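PDB 4QAS: CT263 from Chlamydia trachomatis, which probably hydrolyses nucleosides such as futalosine, as a nucleosidase of the MTAN type serving the futalosine route of menaquinone synthesis. Local coordinates for residues T94-L99 and L109-I114; A120-V125 and L139-G144. The protein carries 1 engineered substitution. All coordinates share one frame; numbering follows the deposited sequence.

Both contacts lie in one mixed sheet, where strand 90-99 neighbours strand 119-124, and their centres are about 9 Å apart. Contact 1 forms the open end of the antiparallel hairpin of 90-99 and 106-110 and is partly buried, with E110 and P113 exposed. Contact 2 joins strand 119-124 in parallel to strand 139-141, is buried, and covers more surface, 491 Å² against 327 Å². K97 ties them together: its N and O make probable hydrogen bonds with L122 O and S124 N. Contact 1 relies on three backbone bonds, with an exposed carboxylate folded over T94 O, whereas contact 2 adds a buried serine-aspartate bond where a helix begins. F145 of that helix packs on V96 and L109.

Contact 1: T94-L99 and L109-I114; sequences TSVKEL and LEVTPI
T94-V96 and L109-V111 pair where the antiparallel hairpin of strands 90-99 and 106-110 gives out, next to the corner the chain turns at T94. V96 and L109 form a hydrogen-bonded pair: V96 N reaches L109 O at 2.9 Å, and L109 N returns to V96 O at the same length, both nearly in line with the acceptor's C=O. S95 and E110 come next as a non-hydrogen-bonded pair, beside which S95 CA makes a bent CA-H...O contact to L109 O (3.3 Å). The last bond, V111 N to T94 O (2.9 Å), is straight at hydrogen but arrives 46° above the carbonyl plane, consistent with strand 106-110 having ended. V96, L109 and V111 pack against helix 144-153, touching F145 or A148, and M160 of strand 158-167 meets both valines. V96 CG1 lies between its own N and carbonyl carbon (chi1 57°), a rotation that sets it 3.6 Å from L109 O. S95 and E110 share the other face. The glutamate chain bends at chi2 (73°) and folds back over T94, so that T94 O sits above the flat carboxylate, 3.0 Å from E110 CD and 3.0 Å from E110 OE1, while E110 OE2 lies 3.6 Å from S95 CB. S95 OG is turned to E108 OE1, its hydrogen-bond partner. T94 O thus takes the V111 N-H and also faces E110 OE1, a second acceptor to which it has no hydrogen bond; this approach should be mildly unfavourable, and is probably tolerated because E110 is exposed and T94 O lies over the carboxylate face close to CD.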
# COMPACT_ATOMS: atom_id res chain seq x y z
N THR A 94 17.95 -11.93 -8.54
CA THR A 94 19.29 -11.52 -8.95
C THR A 94 19.54 -11.85 -10.41
O THR A 94 20.16 -11.06 -11.12
CB THR A 94 20.32 -12.21 -8.06
OG1 THR A 94 20.12 -13.63 -8.10
CG2 THR A 94 20.16 -11.74 -6.62
N SER A 95 19.11 -13.02 -10.86
CA SER A 95 19.20 -13.38 -12.26
C SER A 95 18.01 -14.26 -12.61
O SER A 95 17.44 -14.94 -11.76
CB SER A 95 20.52 -14.07 -12.61
OG SER A 95 20.52 -15.38 -12.12
N VAL A 96 17.63 -14.19 -13.88
CA VAL A 96 16.54 -14.97 -14.41
C VAL A 96 17.04 -15.77 -15.60
O VAL A 96 17.76 -15.23 -16.47
CB VAL A 96 15.33 -14.08 -14.76
CG1 VAL A 96 15.71 -12.99 -15.75
CG2 VAL A 96 14.18 -14.93 -15.24
N LYS A 97 16.70 -17.04 -15.64
CA LYS A 97 17.09 -17.96 -16.72
C LYS A 97 15.82 -18.38 -17.43
O LYS A 97 14.86 -18.79 -16.78
CB LYS A 97 17.68 -19.25 -16.13
CG LYS A 97 19.03 -19.17 -15.46
CD LYS A 97 19.53 -20.59 -15.11
CE LYS A 97 18.58 -21.31 -14.15
NZ LYS A 97 19.06 -22.67 -13.75
N GLU A 98 15.81 -18.33 -18.76
CA GLU A 98 14.81 -19.05 -19.54
C GLU A 98 15.36 -20.44 -19.79
O GLU A 98 16.53 -20.60 -20.19
CB GLU A 98 14.52 -18.36 -20.87
CG GLU A 98 13.43 -19.04 -21.72
CD GLU A 98 12.00 -18.79 -21.20
OE1 GLU A 98 11.73 -17.67 -20.73
OE2 GLU A 98 11.15 -19.70 -21.28
N LEU A 99 14.54 -21.45 -19.59
CA LEU A 99 14.94 -22.81 -19.83
C LEU A 99 13.97 -23.44 -20.82
O LEU A 99 12.74 -23.35 -20.64
CB LEU A 99 14.94 -23.60 -18.52
CG LEU A 99 15.21 -25.08 -18.61
CD1 LEU A 99 16.59 -25.38 -19.12
CD2 LEU A 99 15.02 -25.72 -17.23
N LEU A 109 19.88 -13.70 -17.72
CA LEU A 109 20.16 -12.29 -17.58
C LEU A 109 20.13 -11.89 -16.12
O LEU A 109 19.26 -12.32 -15.36
CB LEU A 109 19.14 -11.45 -18.31
CG LEU A 109 19.24 -11.43 -19.84
CD1 LEU A 109 18.00 -10.70 -20.37
CD2 LEU A 109 20.52 -10.80 -20.32
N GLU A 110 21.06 -11.02 -15.75
CA GLU A 110 21.01 -10.40 -14.44
C GLU A 110 19.86 -9.40 -14.39
O GLU A 110 19.51 -8.75 -15.39
CB GLU A 110 22.32 -9.67 -14.16
CG GLU A 110 22.58 -9.45 -12.68
CD GLU A 110 22.99 -10.74 -11.96
OE1 GLU A 110 23.09 -10.72 -10.71
OE2 GLU A 110 23.27 -11.74 -12.64
N VAL A 111 19.27 -9.28 -13.20
CA VAL A 111 18.27 -8.24 -12.98
C VAL A 111 18.65 -7.49 -11.73
O VAL A 111 19.48 -7.91 -10.92
CB VAL A 111 16.81 -8.75 -12.92
CG1 VAL A 111 16.28 -9.05 -14.31
CG2 VAL A 111 16.73 -9.96 -12.07
N THR A 112 18.10 -6.28 -11.62
CA THR A 112 18.55 -5.33 -10.61
C THR A 112 17.83 -5.62 -9.30
O THR A 112 16.60 -5.48 -9.23
CB THR A 112 18.24 -3.93 -11.06
OG1 THR A 112 18.95 -3.67 -12.28
CG2 THR A 112 18.64 -2.90 -10.00
N PRO A 113 18.53 -6.00 -8.22
CA PRO A 113 17.82 -6.35 -6.99
C PRO A 113 17.26 -5.12 -6.29
O PRO A 113 17.86 -4.05 -6.27
CB PRO A 113 18.88 -7.04 -6.13
CG PRO A 113 20.02 -7.29 -7.02
CD PRO A 113 19.97 -6.23 -8.08
N ILE A 114 16.10 -5.32 -5.69
CA ILE A 114 15.40 -4.29 -4.94
C ILE A 114 15.95 -4.29 -3.52
O ILE A 114 16.09 -5.36 -2.92
CB ILE A 114 13.91 -4.59 -4.94
CG1 ILE A 114 13.39 -4.36 -6.36
CG2 ILE A 114 13.15 -3.74 -3.91
CD1 ILE A 114 12.15 -5.07 -6.64

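Contact 2: A120-V125 and L139-G144; sequences AQLTSV and LVDMEG
L122 and L139 meet side by side at the apolar centre, with L122 CD1 3.9 Å from L139 CB, and L139 CD1 reaches on to A120 CB (3.8 Å). M160 and K162 of strand 158-167 cover L122. On the face that carries T123 and V140, V140 CG1 meets V125 CG2 (3.8 Å), and Y129 packs on V140. Between the faces runs a parallel strand ladder pairing L122 with L139, T123 with V140 and S124 with D141: T123 N donates to L139 O, D141 N to T123 O and V125 N to D141 O, while L139 N gives a longer bond to Q121 O. Strand 139-141 then turns into helix 144-153 through the sequence VDMEG, which resembles the segment that borders the nucleoside pocket in MTAN relatives. D141 stands at that turn. Its CG is held between its own N and carbonyl carbon (chi1 76°), which swings the carboxylate toward S124, at about a right angle to L122, whose CD2 rests 3.6 Å from D141 OD2. S124 OG donates to the syn lone pair of D141 OD1 at 2.7 Å and is also bonded to F145 N. D141 OD2 takes a weak, bent capping bond from G144 N (2.9 Å, 127° at hydrogen) and a salt bridge from K162 NZ.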
# COMPACT_ATOMS: atom_id res chain seq x y z
N ALA A 120 16.86 -14.16 -4.54
CA ALA A 120 16.58 -15.48 -5.10
C ALA A 120 16.88 -15.48 -6.59
O ALA A 120 16.90 -14.43 -7.25
CB ALA A 120 15.13 -15.91 -4.89
N GLN A 121 17.06 -16.68 -7.13
CA GLN A 121 17.20 -16.91 -8.56
C GLN A 121 15.88 -17.41 -9.12
O GLN A 121 15.11 -18.09 -8.43
CB GLN A 121 18.28 -17.94 -8.85
CG GLN A 121 19.69 -17.41 -8.57
CD GLN A 121 20.78 -18.43 -8.86
OE1 GLN A 121 20.60 -19.63 -8.64
NE2 GLN A 121 21.92 -17.95 -9.36
N LEU A 122 15.60 -17.02 -10.36
CA LEU A 122 14.33 -17.30 -11.02
C LEU A 122 14.61 -18.04 -12.32
O LEU A 122 15.55 -17.72 -13.03
CB LEU A 122 13.64 -16.00 -11.36
CG LEU A 122 12.27 -16.10 -12.02
CD1 LEU A 122 11.25 -16.82 -11.12
CD2 LEU A 122 11.81 -14.74 -12.39
N THR A 123 13.81 -19.07 -12.60
CA THR A 123 13.79 -19.72 -13.89
C THR A 123 12.41 -19.54 -14.48
O THR A 123 11.42 -19.73 -13.78
CB THR A 123 14.08 -21.20 -13.76
OG1 THR A 123 15.40 -21.35 -13.26
CG2 THR A 123 14.02 -21.91 -15.10
N SER A 124 12.36 -19.18 -15.76
CA SER A 124 11.11 -18.98 -16.49
C SER A 124 10.95 -20.13 -17.46
O SER A 124 11.88 -20.46 -18.20
CB SER A 124 11.13 -17.68 -17.29
OG SER A 124 11.26 -16.55 -16.45
N VAL A 125 9.77 -20.74 -17.45
CA VAL A 125 9.46 -21.80 -18.39
C VAL A 125 8.05 -21.60 -18.91
O VAL A 125 7.17 -21.09 -18.20
CB VAL A 125 9.62 -23.19 -17.75
CG1 VAL A 125 11.09 -23.49 -17.48
CG2 VAL A 125 8.80 -23.27 -16.52
N LEU A 139 12.97 -20.34 -7.51
CA LEU A 139 11.67 -19.89 -7.94
C LEU A 139 11.47 -20.11 -9.44
O LEU A 139 12.42 -20.02 -10.22
CB LEU A 139 11.50 -18.40 -7.61
CG LEU A 139 11.58 -18.07 -6.12
CD1 LEU A 139 11.53 -16.55 -5.95
CD2 LEU A 139 10.40 -18.73 -5.40
N VAL A 140 10.24 -20.38 -9.83
CA VAL A 140 9.92 -20.71 -11.21
C VAL A 140 8.67 -19.95 -11.61
O VAL A 140 7.64 -20.04 -10.93
CB VAL A 140 9.68 -22.22 -11.40
CG1 VAL A 140 9.37 -22.49 -12.88
CG2 VAL A 140 10.87 -23.01 -10.92
N ASP A 141 8.73 -19.22 -12.71
CA ASP A 141 7.58 -18.47 -13.21
C ASP A 141 7.47 -18.75 -14.70
O ASP A 141 8.09 -19.66 -15.25
CB ASP A 141 7.66 -16.97 -12.89
CG ASP A 141 8.64 -16.23 -13.80
OD1 ASP A 141 9.50 -16.87 -14.45
OD2 ASP A 141 8.55 -14.96 -13.88
N MET A 142 6.70 -17.92 -15.40
CA MET A 142 6.59 -18.00 -16.85
C MET A 142 7.17 -16.80 -17.58
O MET A 142 7.82 -16.98 -18.61
CB MET A 142 5.12 -18.17 -17.24
CG MET A 142 4.51 -19.48 -16.73
SD MET A 142 2.74 -19.68 -17.06
CE MET A 142 2.69 -19.29 -18.81
N GLU A 143 6.94 -15.58 -17.10
CA GLU A 143 7.18 -14.39 -17.91
C GLU A 143 8.43 -13.60 -17.56
O GLU A 143 8.78 -12.68 -18.31
CB GLU A 143 5.97 -13.43 -17.80
CG GLU A 143 4.67 -14.01 -18.31
CD GLU A 143 4.69 -14.34 -19.79
OE1 GLU A 143 5.59 -13.85 -20.50
OE2 GLU A 143 3.81 -15.10 -20.25
N GLY A 144 9.13 -13.92 -16.48
CA GLY A 144 10.21 -13.07 -16.02
C GLY A 144 11.32 -12.88 -17.04
O GLY A 144 11.77 -11.76 -17.28